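Local coordinates for protein TqaA (Penicillium aethiopicum, PDB 5EJD) that probably takes part in non-ribosomal peptide synthesis, this piece being its C-terminal condensation domain, which here holds a 4'-phosphopantetheine arm, probably that of a partner carrier chain, at residues S197-Y202 with G316-F321; D173-P178 with N302-P307; H50-R55 with I167-W172; V295-T300 with L377-Q382. One frame throughout, in Å; residues are numbered along the deposited sequence.

Interaction 1. Residues S197-Y202 with G316-F321. With PNS (4'-phosphopantetheine), chain R.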
# COMPACT_ATOMS: atom_id res chain seq x y z
N SER A 197 10.97 5.86 -11.66
CA SER A 197 11.52 4.50 -11.65
C SER A 197 10.43 3.48 -11.73
O SER A 197 9.27 3.80 -11.71
CB SER A 197 12.30 4.23 -10.37
OG SER A 197 13.29 5.18 -10.24
N ASP A 198 10.82 2.22 -11.77
CA ASP A 198 9.83 1.18 -11.79
C ASP A 198 10.01 0.28 -10.57
O ASP A 198 10.94 0.38 -9.76
CB ASP A 198 9.86 0.42 -13.16
CG ASP A 198 11.19 0.12 -13.61
OD1 ASP A 198 11.53 0.31 -14.84
OD2 ASP A 198 11.89 -0.25 -12.67
N PHE A 199 9.10 -0.66 -10.46
CA PHE A 199 9.12 -1.59 -9.37
C PHE A 199 10.38 -2.46 -9.37
O PHE A 199 10.89 -2.81 -8.31
CB PHE A 199 7.85 -2.45 -9.40
CG PHE A 199 7.69 -3.34 -8.21
CD1 PHE A 199 7.51 -2.81 -6.96
CD2 PHE A 199 7.69 -4.71 -8.36
CE1 PHE A 199 7.36 -3.60 -5.86
CE2 PHE A 199 7.57 -5.53 -7.27
CZ PHE A 199 7.40 -4.97 -6.00
N ALA A 200 10.88 -2.83 -10.54
CA ALA A 200 12.11 -3.61 -10.60
C ALA A 200 13.28 -2.91 -9.87
O ALA A 200 14.00 -3.56 -9.13
CB ALA A 200 12.49 -3.90 -12.03
N HIS A 201 13.43 -1.60 -10.07
CA HIS A 201 14.44 -0.82 -9.40
C HIS A 201 14.29 -0.91 -7.88
O HIS A 201 15.29 -0.95 -7.17
CB HIS A 201 14.42 0.66 -9.85
CG HIS A 201 15.02 0.89 -11.19
ND1 HIS A 201 14.51 0.34 -12.35
CD2 HIS A 201 16.12 1.60 -11.57
CE1 HIS A 201 15.26 0.71 -13.38
NE2 HIS A 201 16.24 1.46 -12.93
N TYR A 202 13.08 -0.99 -7.37
CA TYR A 202 12.86 -1.19 -5.94
C TYR A 202 13.40 -2.54 -5.46
O TYR A 202 14.05 -2.61 -4.41
CB TYR A 202 11.38 -1.08 -5.61
CG TYR A 202 10.99 -1.38 -4.19
CD1 TYR A 202 11.08 -0.41 -3.22
CD2 TYR A 202 10.50 -2.61 -3.82
CE1 TYR A 202 10.70 -0.66 -1.91
CE2 TYR A 202 10.16 -2.88 -2.49
CZ TYR A 202 10.26 -1.89 -1.54
OH TYR A 202 9.93 -2.08 -0.22
N GLY A 316 3.89 0.39 -8.06
CA GLY A 316 4.04 -0.99 -7.71
C GLY A 316 3.52 -1.26 -6.34
O GLY A 316 2.97 -0.37 -5.68
N CYS A 317 3.67 -2.50 -5.91
CA CYS A 317 3.22 -2.93 -4.61
C CYS A 317 4.42 -3.11 -3.69
O CYS A 317 4.99 -4.18 -3.62
CB CYS A 317 2.45 -4.24 -4.74
SG CYS A 317 1.83 -4.86 -3.16
N THR A 318 4.80 -2.03 -3.00
CA THR A 318 5.90 -2.07 -2.07
C THR A 318 5.40 -2.37 -0.64
O THR A 318 6.19 -2.50 0.24
CB THR A 318 6.66 -0.75 -2.04
OG1 THR A 318 5.80 0.27 -1.55
CG2 THR A 318 7.15 -0.36 -3.41
N LEU A 319 4.09 -2.50 -0.44
CA LEU A 319 3.52 -2.88 0.84
C LEU A 319 4.21 -4.07 1.45
O LEU A 319 4.64 -4.97 0.75
CB LEU A 319 2.08 -3.37 0.69
CG LEU A 319 1.06 -2.38 0.30
CD1 LEU A 319 -0.28 -3.06 0.32
CD2 LEU A 319 1.09 -1.20 1.25
N ASN A 320 4.20 -4.10 2.78
CA ASN A 320 4.67 -5.26 3.48
C ASN A 320 3.79 -5.52 4.69
O ASN A 320 3.19 -4.59 5.23
CB ASN A 320 6.14 -5.07 3.89
CG ASN A 320 6.86 -6.40 4.08
OD1 ASN A 320 6.27 -7.47 3.88
ND2 ASN A 320 8.12 -6.34 4.45
N PHE A 321 3.67 -6.79 5.05
CA PHE A 321 2.90 -7.21 6.23
C PHE A 321 3.88 -7.79 7.23
O PHE A 321 4.52 -8.84 6.96
CB PHE A 321 1.87 -8.22 5.85
CG PHE A 321 1.09 -7.85 4.65
CD1 PHE A 321 0.14 -6.85 4.73
CD2 PHE A 321 1.33 -8.46 3.45
CE1 PHE A 321 -0.57 -6.45 3.61
CE2 PHE A 321 0.60 -8.10 2.33
CZ PHE A 321 -0.34 -7.08 2.40
O23 PNS R . 0.61 7.84 10.60
P24 PNS R . 1.46 6.63 10.87
O26 PNS R . 1.71 6.31 12.30
O27 PNS R . 1.14 5.39 9.86
C28 PNS R . 1.55 4.04 9.95
C29 PNS R . 1.10 3.11 8.73
C30 PNS R . -0.31 3.06 9.22
C31 PNS R . 2.12 2.06 9.19
C32 PNS R . 1.43 4.00 7.48
O33 PNS R . 2.84 4.45 7.57
C34 PNS R . 1.41 3.04 6.30
O35 PNS R . 2.42 2.40 5.99
N36 PNS R . 0.50 2.56 5.52
C37 PNS R . -0.87 2.76 5.34
C38 PNS R . -1.20 2.87 3.86
C39 PNS R . -1.42 1.60 3.08
O40 PNS R . -0.47 0.95 2.77
N41 PNS R . -2.67 1.35 2.70
C42 PNS R . -3.08 0.19 1.95
C43 PNS R . -2.51 0.17 0.57
S44 PNS R . -3.74 -0.42 -0.61
O HOH W 1 8.55 -4.02 1.35
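Thr318 presents its methyl to the ring of Tyr202 almost head-on: CG2 stands 3.7 Å from the Tyr202 ring centroid and only 4° off the normal, a CH-pi contact over the middle of the face. The torsion of Thr318 (chi1 64°) sets CG2 anti to its carbonyl carbon and turns OG1 elsewhere, to the carbonyl of Asn302. Phe199 meets the same methyl with its edge, CE1 lying 4.1 Å from Thr318 CG2. One methyl is therefore held between a face and an edge. The Phe199 ring also leans on the backbone, CE1 coming within 3.3 Å of Cys317 O, and CD1 is 4.0 Å from Gly316 CA. A beta carbon at Gly316 would run into Phe199 CD1. At the far end of the tyrosine a water in the ring plane bridges the segments, donating to Tyr202 OH (2.9 Å) and to Thr318 O (3.0 Å), while the hydroxyl is also hydrogen-bonded to Gly303 O. This buried packing within the condensation domain joins the first turn of helix 199-208 to the loop entering strand 320-327, where the next residue, Leu319, lines the 4'-phosphopantetheine pocket. Helix 47-54 touches both partners, through Gln49 at Phe199 and Phe52 at Cys317.

Interaction 2. Residues D173-P178 with N302-P307. With PNS (4'-phosphopantetheine), chain R.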
# COMPACT_ATOMS: atom_id res chain seq x y z
N ASP A 173 -0.13 -0.05 -5.04
CA ASP A 173 -0.51 0.15 -3.67
C ASP A 173 -1.10 1.54 -3.44
O ASP A 173 -1.17 2.35 -4.36
CB ASP A 173 0.69 -0.10 -2.78
CG ASP A 173 1.86 0.78 -3.09
OD1 ASP A 173 1.71 1.92 -3.64
OD2 ASP A 173 2.98 0.31 -2.74
N GLY A 174 -1.48 1.82 -2.21
CA GLY A 174 -2.24 3.03 -1.93
C GLY A 174 -1.48 4.32 -2.14
O GLY A 174 -2.05 5.33 -2.53
N VAL A 175 -0.18 4.27 -1.88
CA VAL A 175 0.64 5.42 -2.12
C VAL A 175 0.75 5.76 -3.60
O VAL A 175 0.76 6.91 -3.97
CB VAL A 175 2.04 5.17 -1.58
CG1 VAL A 175 2.98 6.27 -2.01
CG2 VAL A 175 1.99 5.05 -0.07
N SER A 176 0.81 4.75 -4.45
CA SER A 176 1.20 4.93 -5.85
C SER A 176 0.02 4.89 -6.86
O SER A 176 0.11 5.46 -7.92
CB SER A 176 2.28 3.87 -6.22
OG SER A 176 1.72 2.54 -6.31
N ILE A 177 -1.09 4.25 -6.52
CA ILE A 177 -2.24 4.25 -7.41
C ILE A 177 -2.70 5.67 -7.87
O ILE A 177 -3.05 5.82 -9.03
CB ILE A 177 -3.39 3.35 -6.88
CG1 ILE A 177 -4.47 3.07 -7.94
CG2 ILE A 177 -4.08 3.96 -5.69
CD1 ILE A 177 -3.97 2.20 -9.06
N PRO A 178 -2.68 6.70 -7.00
CA PRO A 178 -3.07 8.03 -7.51
C PRO A 178 -2.19 8.54 -8.62
O PRO A 178 -2.62 9.34 -9.42
CB PRO A 178 -2.86 8.96 -6.31
CG PRO A 178 -2.92 8.06 -5.13
CD PRO A 178 -2.32 6.76 -5.57
N ASN A 302 4.19 0.64 4.49
CA ASN A 302 4.22 1.08 3.13
C ASN A 302 5.46 0.69 2.37
O ASN A 302 5.47 0.69 1.13
CB ASN A 302 3.97 2.57 3.03
CG ASN A 302 5.02 3.39 3.74
OD1 ASN A 302 6.15 3.46 3.31
ND2 ASN A 302 4.63 4.04 4.82
N GLY A 303 6.51 0.36 3.10
CA GLY A 303 7.72 -0.19 2.47
C GLY A 303 8.58 0.80 1.69
O GLY A 303 9.49 0.38 0.94
N ARG A 304 8.35 2.09 1.90
CA ARG A 304 8.98 3.11 1.07
C ARG A 304 9.95 4.01 1.86
O ARG A 304 10.28 5.09 1.41
CB ARG A 304 7.89 3.88 0.27
CG ARG A 304 7.33 2.99 -0.86
CD ARG A 304 5.93 3.30 -1.40
NE ARG A 304 6.07 3.74 -2.75
CZ ARG A 304 5.58 3.19 -3.84
NH1 ARG A 304 4.80 2.15 -3.87
NH2 ARG A 304 5.89 3.78 -4.95
N ASN A 305 10.39 3.55 3.05
CA ASN A 305 11.34 4.29 3.85
C ASN A 305 12.77 3.89 3.51
O ASN A 305 13.52 3.48 4.36
CB ASN A 305 11.07 4.15 5.37
CG ASN A 305 12.01 5.02 6.23
OD1 ASN A 305 12.34 6.20 5.89
ND2 ASN A 305 12.50 4.44 7.32
N LEU A 306 13.13 4.01 2.24
CA LEU A 306 14.43 3.59 1.76
C LEU A 306 15.03 4.72 0.96
O LEU A 306 14.31 5.50 0.31
CB LEU A 306 14.30 2.38 0.86
CG LEU A 306 13.93 1.07 1.51
CD1 LEU A 306 13.71 -0.00 0.45
CD2 LEU A 306 15.02 0.62 2.46
N PRO A 307 16.35 4.83 1.02
CA PRO A 307 17.02 5.95 0.33
C PRO A 307 17.25 5.66 -1.16
O PRO A 307 18.38 5.46 -1.57
CB PRO A 307 18.34 6.09 1.11
CG PRO A 307 18.61 4.70 1.59
CD PRO A 307 17.25 4.15 1.96
O23 PNS R . 0.61 7.84 10.60
P24 PNS R . 1.46 6.63 10.87
O26 PNS R . 1.71 6.31 12.30
O27 PNS R . 1.14 5.39 9.86
C28 PNS R . 1.55 4.04 9.95
C29 PNS R . 1.10 3.11 8.73
C30 PNS R . -0.31 3.06 9.22
C31 PNS R . 2.12 2.06 9.19
C32 PNS R . 1.43 4.00 7.48
O33 PNS R . 2.84 4.45 7.57
C34 PNS R . 1.41 3.04 6.30
O35 PNS R . 2.42 2.40 5.99
N36 PNS R . 0.50 2.56 5.52
C37 PNS R . -0.87 2.76 5.34
C38 PNS R . -1.20 2.87 3.86
C39 PNS R . -1.42 1.60 3.08
O40 PNS R . -0.47 0.95 2.77
N41 PNS R . -2.67 1.35 2.70
C42 PNS R . -3.08 0.19 1.95
C43 PNS R . -2.51 0.17 0.57
S44 PNS R . -3.74 -0.42 -0.61
O HOH W 2 3.46 1.41 -0.46
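Asp173 OD2 is approached by three groups: Arg304 NH1, the backbone N of Thr318 and, weakly, a water that also donates to Asn302 O. Arg304 NH1 stands 2.8 Å from Asp173 OD2, a salt bridge, but the N-H...O angle of 127° makes the hydrogen bond weak. Asp173 is the aspartate of the HHxxxDG-type motif, whose bridge to an arginine is familiar in condensation domains as a structural one. Carboxylate and guanidinium planes stand 67° apart, although OD2 lies in plane at the guanidinium edge. Val175 CG1 covers one face of that group, 4.1 Å from Arg304 NE. Carbonyls of Ile311 and Leu314 take NE and NH2, fixing its rotation. The other carboxylate oxygen is bonded within its own loop: Asp173 OD1 accepts from Ser176 OG at 2.7 Å and from Ser176 N at 3.1 Å, an Asx motif. Asn302 makes an Asx turn, OD1 accepting from Arg304 N at 3.0 Å, and its ND2 donates to PNS O35 at 3.0 Å. Val175 and Arg304 also pack on Ile41 and Met44 of the partner TqaA chain. Segment 173-178 leads from the turn after strand 160-168 into helix 177-188, while 302-307 leaves strand 294-301 toward strand 320-327.

Interaction 3. Residues H50-R55 with I167-W172. With PNS (4'-phosphopantetheine), chain R.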
# COMPACT_ATOMS: atom_id res chain seq x y z
N HIS A 50 2.65 -11.96 -3.79
CA HIS A 50 2.07 -13.32 -3.78
C HIS A 50 0.85 -13.41 -2.85
O HIS A 50 -0.10 -14.13 -3.14
CB HIS A 50 3.16 -14.32 -3.38
CG HIS A 50 2.88 -15.73 -3.80
ND1 HIS A 50 3.41 -16.82 -3.14
CD2 HIS A 50 2.14 -16.23 -4.82
CE1 HIS A 50 3.00 -17.93 -3.72
NE2 HIS A 50 2.24 -17.60 -4.74
N VAL A 51 0.88 -12.71 -1.72
CA VAL A 51 -0.27 -12.71 -0.81
C VAL A 51 -1.49 -12.28 -1.59
O VAL A 51 -2.56 -12.88 -1.49
CB VAL A 51 -0.07 -11.71 0.33
CG1 VAL A 51 -1.36 -11.39 1.02
CG2 VAL A 51 0.94 -12.25 1.32
N PHE A 52 -1.33 -11.22 -2.39
CA PHE A 52 -2.46 -10.69 -3.13
C PHE A 52 -2.90 -11.61 -4.26
O PHE A 52 -4.10 -11.77 -4.51
CB PHE A 52 -2.12 -9.33 -3.67
CG PHE A 52 -2.12 -8.27 -2.67
CD1 PHE A 52 -3.21 -8.07 -1.85
CD2 PHE A 52 -1.04 -7.39 -2.56
CE1 PHE A 52 -3.23 -7.04 -0.92
CE2 PHE A 52 -1.05 -6.36 -1.62
CZ PHE A 52 -2.16 -6.18 -0.81
N ILE A 53 -1.94 -12.20 -4.95
CA ILE A 53 -2.23 -13.07 -6.06
C ILE A 53 -2.97 -14.31 -5.56
O ILE A 53 -3.92 -14.73 -6.20
CB ILE A 53 -0.96 -13.46 -6.81
CG1 ILE A 53 -0.45 -12.26 -7.60
CG2 ILE A 53 -1.22 -14.63 -7.76
CD1 ILE A 53 0.92 -12.45 -8.22
N LYS A 54 -2.58 -14.86 -4.41
CA LYS A 54 -3.26 -16.06 -3.88
C LYS A 54 -4.67 -15.77 -3.40
O LYS A 54 -5.46 -16.67 -3.24
CB LYS A 54 -2.52 -16.72 -2.72
CG LYS A 54 -1.24 -17.48 -3.04
CD LYS A 54 -0.47 -17.85 -1.76
CE LYS A 54 -1.23 -18.97 -1.05
NZ LYS A 54 -0.72 -19.23 0.32
N ARG A 55 -5.00 -14.51 -3.15
CA ARG A 55 -6.32 -14.15 -2.65
C ARG A 55 -7.18 -13.57 -3.74
O ARG A 55 -8.20 -13.00 -3.44
CB ARG A 55 -6.17 -13.17 -1.50
CG ARG A 55 -5.64 -13.82 -0.24
CD ARG A 55 -4.99 -12.85 0.71
NE ARG A 55 -4.57 -13.56 1.90
CZ ARG A 55 -3.50 -14.34 1.99
NH1 ARG A 55 -2.70 -14.54 0.94
NH2 ARG A 55 -3.25 -14.93 3.14
N ILE A 167 -6.56 -4.56 -13.04
CA ILE A 167 -5.23 -4.65 -12.48
C ILE A 167 -5.20 -5.56 -11.26
O ILE A 167 -6.13 -5.58 -10.48
CB ILE A 167 -4.70 -3.22 -12.16
CG1 ILE A 167 -3.24 -3.25 -11.74
CG2 ILE A 167 -5.52 -2.57 -11.06
CD1 ILE A 167 -2.62 -1.86 -11.74
N SER A 168 -4.11 -6.28 -11.09
CA SER A 168 -3.88 -7.13 -9.93
C SER A 168 -3.24 -6.28 -8.82
O SER A 168 -2.44 -5.41 -9.10
CB SER A 168 -2.92 -8.26 -10.29
OG SER A 168 -2.45 -8.94 -9.12
N HIS A 169 -3.54 -6.60 -7.58
CA HIS A 169 -3.01 -5.80 -6.46
C HIS A 169 -1.54 -6.02 -6.26
O HIS A 169 -0.87 -5.26 -5.56
CB HIS A 169 -3.77 -6.10 -5.19
CG HIS A 169 -3.71 -5.01 -4.17
ND1 HIS A 169 -2.64 -4.18 -4.01
CD2 HIS A 169 -4.61 -4.63 -3.24
CE1 HIS A 169 -2.87 -3.33 -3.04
NE2 HIS A 169 -4.06 -3.59 -2.55
N SER A 170 -1.01 -7.03 -6.93
CA SER A 170 0.45 -7.19 -6.98
C SER A 170 1.14 -6.09 -7.79
O SER A 170 2.36 -6.08 -7.88
CB SER A 170 0.78 -8.54 -7.63
OG SER A 170 0.29 -8.59 -8.96
N GLN A 171 0.37 -5.19 -8.41
CA GLN A 171 0.91 -4.19 -9.28
C GLN A 171 0.69 -2.77 -8.79
O GLN A 171 1.06 -1.83 -9.49
CB GLN A 171 0.29 -4.34 -10.67
CG GLN A 171 0.60 -5.64 -11.31
CD GLN A 171 -0.20 -5.86 -12.58
OE1 GLN A 171 -1.38 -6.20 -12.52
NE2 GLN A 171 0.47 -5.78 -13.74
N TRP A 172 0.08 -2.58 -7.63
CA TRP A 172 -0.13 -1.23 -7.13
C TRP A 172 -0.24 -1.23 -5.63
O TRP A 172 -0.48 -2.25 -5.02
CB TRP A 172 -1.41 -0.61 -7.75
CG TRP A 172 -2.67 -1.30 -7.36
CD1 TRP A 172 -3.24 -2.34 -7.98
CD2 TRP A 172 -3.52 -0.99 -6.25
NE1 TRP A 172 -4.42 -2.72 -7.33
CE2 TRP A 172 -4.60 -1.90 -6.26
CE3 TRP A 172 -3.47 -0.02 -5.24
CZ2 TRP A 172 -5.60 -1.88 -5.29
CZ3 TRP A 172 -4.49 -0.01 -4.26
CH2 TRP A 172 -5.52 -0.94 -4.29
O23 PNS R . 0.61 7.84 10.60
P24 PNS R . 1.46 6.63 10.87
O26 PNS R . 1.71 6.31 12.30
O27 PNS R . 1.14 5.39 9.86
C28 PNS R . 1.55 4.04 9.95
C29 PNS R . 1.10 3.11 8.73
C30 PNS R . -0.31 3.06 9.22
C31 PNS R . 2.12 2.06 9.19
C32 PNS R . 1.43 4.00 7.48
O33 PNS R . 2.84 4.45 7.57
C34 PNS R . 1.41 3.04 6.30
O35 PNS R . 2.42 2.40 5.99
N36 PNS R . 0.50 2.56 5.52
C37 PNS R . -0.87 2.76 5.34
C38 PNS R . -1.20 2.87 3.86
C39 PNS R . -1.42 1.60 3.08
O40 PNS R . -0.47 0.95 2.77
N41 PNS R . -2.67 1.35 2.70
C42 PNS R . -3.08 0.19 1.95
C43 PNS R . -2.51 0.17 0.57
S44 PNS R . -3.74 -0.42 -0.61
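The rings of Phe52 and His169 stack face to face, centroids 3.8 Å apart and planes within 3° of parallel, while Trp172 covers the opposite face of the imidazole, sandwiching the histidine. Residues 168 to 172 open the sequence SHSQWDG, this domain's version of the HHxxxDG motif of condensation domains, and His169 is its second histidine position. At the imidazole edge, in the ring plane, the thiol end of the bound pantetheine arrives, with S44 of PNS 3.7 Å from His169 NE2. With CG anti to the backbone N (chi1 -157°), the imidazole lies along the Phe52 ring with its edge toward S44. The backbone position puts His169 CB over the phenyl face, a CH-pi contact 4.0 Å from the Phe52 centroid. A weak bond from His169 ND1 to Trp172 O also restrains ring rotation. Replacing Phe52 with an alanine would probably uncover one imidazole face and leave the ring freer to turn away from the thiol. Next along helix 47-54, Ile53 packs its CG1 3.9 Å from Ser170 CB, fastening the helix to the turn after strand 160-168, and Phe93 of strand 91-96 touches both residues. Within that turn the hydroxyls bond to each other, Ser168 OG lying 2.8 Å from Ser170 OG, and Ser168 N donates to Gln171 OE1 in its carbonyl plane, at 3.1 Å.

Interaction 4. Residues V295-T300 with L377-Q382. With PNS (4'-phosphopantetheine), chain R.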
# COMPACT_ATOMS: atom_id res chain seq x y z
N VAL A 295 1.53 -9.57 23.10
CA VAL A 295 0.83 -9.91 21.88
C VAL A 295 1.60 -9.52 20.65
O VAL A 295 2.28 -8.50 20.61
CB VAL A 295 -0.59 -9.29 21.82
CG1 VAL A 295 -1.44 -9.83 22.97
CG2 VAL A 295 -0.58 -7.79 21.89
N VAL A 296 1.52 -10.37 19.65
CA VAL A 296 2.08 -10.14 18.35
C VAL A 296 1.04 -10.37 17.26
O VAL A 296 0.39 -11.41 17.21
CB VAL A 296 3.22 -11.06 18.07
CG1 VAL A 296 3.77 -10.79 16.70
CG2 VAL A 296 4.29 -10.83 19.12
N PHE A 297 0.87 -9.37 16.42
CA PHE A 297 -0.04 -9.47 15.30
C PHE A 297 0.60 -8.80 14.10
O PHE A 297 1.61 -8.13 14.21
CB PHE A 297 -1.45 -8.90 15.65
CG PHE A 297 -1.45 -7.47 16.15
CD1 PHE A 297 -1.22 -7.19 17.47
CD2 PHE A 297 -1.70 -6.41 15.30
CE1 PHE A 297 -1.26 -5.90 17.95
CE2 PHE A 297 -1.72 -5.11 15.76
CZ PHE A 297 -1.50 -4.86 17.10
N GLY A 298 -0.03 -8.91 12.95
CA GLY A 298 0.53 -8.32 11.75
C GLY A 298 -0.02 -6.91 11.51
O GLY A 298 -1.11 -6.56 11.98
N HIS A 299 0.76 -6.13 10.78
CA HIS A 299 0.25 -4.87 10.28
C HIS A 299 0.92 -4.49 9.00
O HIS A 299 1.97 -5.00 8.65
CB HIS A 299 0.34 -3.76 11.34
CG HIS A 299 1.72 -3.23 11.55
ND1 HIS A 299 1.96 -1.89 11.74
CD2 HIS A 299 2.92 -3.85 11.60
CE1 HIS A 299 3.26 -1.70 11.88
NE2 HIS A 299 3.87 -2.87 11.79
N THR A 300 0.24 -3.62 8.26
CA THR A 300 0.64 -3.24 6.89
C THR A 300 1.46 -1.99 6.93
O THR A 300 1.08 -1.02 7.55
CB THR A 300 -0.58 -2.98 6.04
OG1 THR A 300 -1.40 -4.16 6.05
CG2 THR A 300 -0.16 -2.68 4.64
N LEU A 377 -3.72 -12.23 12.00
CA LEU A 377 -4.46 -10.97 12.14
C LEU A 377 -3.60 -9.84 11.54
O LEU A 377 -2.39 -9.77 11.81
CB LEU A 377 -4.75 -10.66 13.58
CG LEU A 377 -5.48 -9.35 13.74
CD1 LEU A 377 -6.91 -9.47 13.34
CD2 LEU A 377 -5.45 -8.91 15.19
N ILE A 378 -4.20 -9.03 10.67
CA ILE A 378 -3.48 -7.94 10.07
C ILE A 378 -4.30 -6.66 10.17
O ILE A 378 -5.46 -6.63 9.76
CB ILE A 378 -3.17 -8.21 8.61
CG1 ILE A 378 -2.44 -9.52 8.47
CG2 ILE A 378 -2.32 -7.08 8.03
CD1 ILE A 378 -2.20 -9.96 7.06
N VAL A 379 -3.69 -5.60 10.70
CA VAL A 379 -4.32 -4.31 10.80
C VAL A 379 -3.74 -3.36 9.75
O VAL A 379 -2.52 -3.20 9.69
CB VAL A 379 -4.06 -3.71 12.17
CG1 VAL A 379 -4.66 -2.33 12.25
CG2 VAL A 379 -4.64 -4.59 13.24
N GLN A 380 -4.60 -2.78 8.90
CA GLN A 380 -4.17 -1.75 7.93
C GLN A 380 -4.82 -0.46 8.21
O GLN A 380 -6.02 -0.31 7.90
CB GLN A 380 -4.68 -1.89 6.51
CG GLN A 380 -4.25 -3.06 5.79
CD GLN A 380 -4.02 -2.84 4.31
OE1 GLN A 380 -4.62 -2.03 3.58
NE2 GLN A 380 -3.18 -3.68 3.85
N HIS A 381 -4.05 0.52 8.58
CA HIS A 381 -4.62 1.79 8.65
C HIS A 381 -4.46 2.48 7.27
O HIS A 381 -3.36 2.59 6.75
CB HIS A 381 -3.97 2.58 9.78
CG HIS A 381 -4.55 3.94 9.91
ND1 HIS A 381 -5.85 4.15 10.31
CD2 HIS A 381 -4.03 5.16 9.66
CE1 HIS A 381 -6.10 5.45 10.35
NE2 HIS A 381 -5.01 6.09 9.95
N GLN A 382 -5.55 3.02 6.74
CA GLN A 382 -5.56 3.61 5.42
C GLN A 382 -5.34 5.13 5.39
O GLN A 382 -6.20 5.88 5.01
CB GLN A 382 -6.90 3.34 4.78
CG GLN A 382 -7.34 1.91 4.83
CD GLN A 382 -6.64 1.06 3.77
OE1 GLN A 382 -5.43 1.10 3.63
NE2 GLN A 382 -7.39 0.21 3.11
O23 PNS R . 0.61 7.84 10.60
P24 PNS R . 1.46 6.63 10.87
O26 PNS R . 1.71 6.31 12.30
O27 PNS R . 1.14 5.39 9.86
C28 PNS R . 1.55 4.04 9.95
C29 PNS R . 1.10 3.11 8.73
C30 PNS R . -0.31 3.06 9.22
C31 PNS R . 2.12 2.06 9.19
C32 PNS R . 1.43 4.00 7.48
O33 PNS R . 2.84 4.45 7.57
C34 PNS R . 1.41 3.04 6.30
O35 PNS R . 2.42 2.40 5.99
N36 PNS R . 0.50 2.56 5.52
C37 PNS R . -0.87 2.76 5.34
C38 PNS R . -1.20 2.87 3.86
C39 PNS R . -1.42 1.60 3.08
O40 PNS R . -0.47 0.95 2.77
N41 PNS R . -2.67 1.35 2.70
C42 PNS R . -3.08 0.19 1.95
C43 PNS R . -2.51 0.17 0.57
S44 PNS R . -3.74 -0.42 -0.61
O HOH W 3 -1.26 -0.54 8.93
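Gly298 and Ile378 mark the tight part of this parallel pairing, their CA atoms 4.4 Å apart. Gly298 N donates to Leu377 O at 2.8 Å, and Gly298 O accepts from Val379 N at 3.0 Å, that donor standing 40° above the carbonyl plane. A beta carbon at Gly298 would clash with Leu377 O. Phe297 CE2 rests 3.9 Å from Val379 CG2, and Phe297 CB lies 4.0 Å from Leu377 CD2; chi1 of 56° swings the ring over toward Val379. The short strand axes cross at -35°, and the CA spacing grows to 5.1 Å at Thr300 and Gln380. At this pocket end the pairing is looser: Thr300 N still donates to Val379 O at 3.1 Å, but the next link is made by a water, which donates to Thr300 O and Val379 O and accepts from His381 N. There the chain of Gln380 crosses Thr300 obliquely, its CG 3.7 Å from Thr300 CB. Thr300 and residues 380 to 382 line the pantetheine pocket, and Gln382 is partly exposed. An alanine at Gln380 is likely to open a gap beside Thr300 CB and take away that wall of the pocket. In the mixed sheet, strand 294-301 sits between 320-327 and 377-381, the latter is followed by 423-429, and helix 274-289 packs on Phe297 and Leu377.

How the interactions relate
From the N terminus, interaction 3 comes first and closes alone: the chain leaves helix 47-54 and returns at 167-172, before any other contact opens. Directly after it, 173-178 opens interaction 2, then 197-202 opens interaction 1 and 295-300 opens interaction 4. They close in the same order, at 302-307, 316-321 and 377-382, so these three loops all cross one another. Interactions 1 and 2 touch, with centres about 7 Å apart, and Cys317 links interaction 1 to Phe52 of interaction 3. Together the contacts tie the 160-168 region to the sheet holding 294-301, 320-327 and 377-381, and all four touch the pantetheine arm running between them.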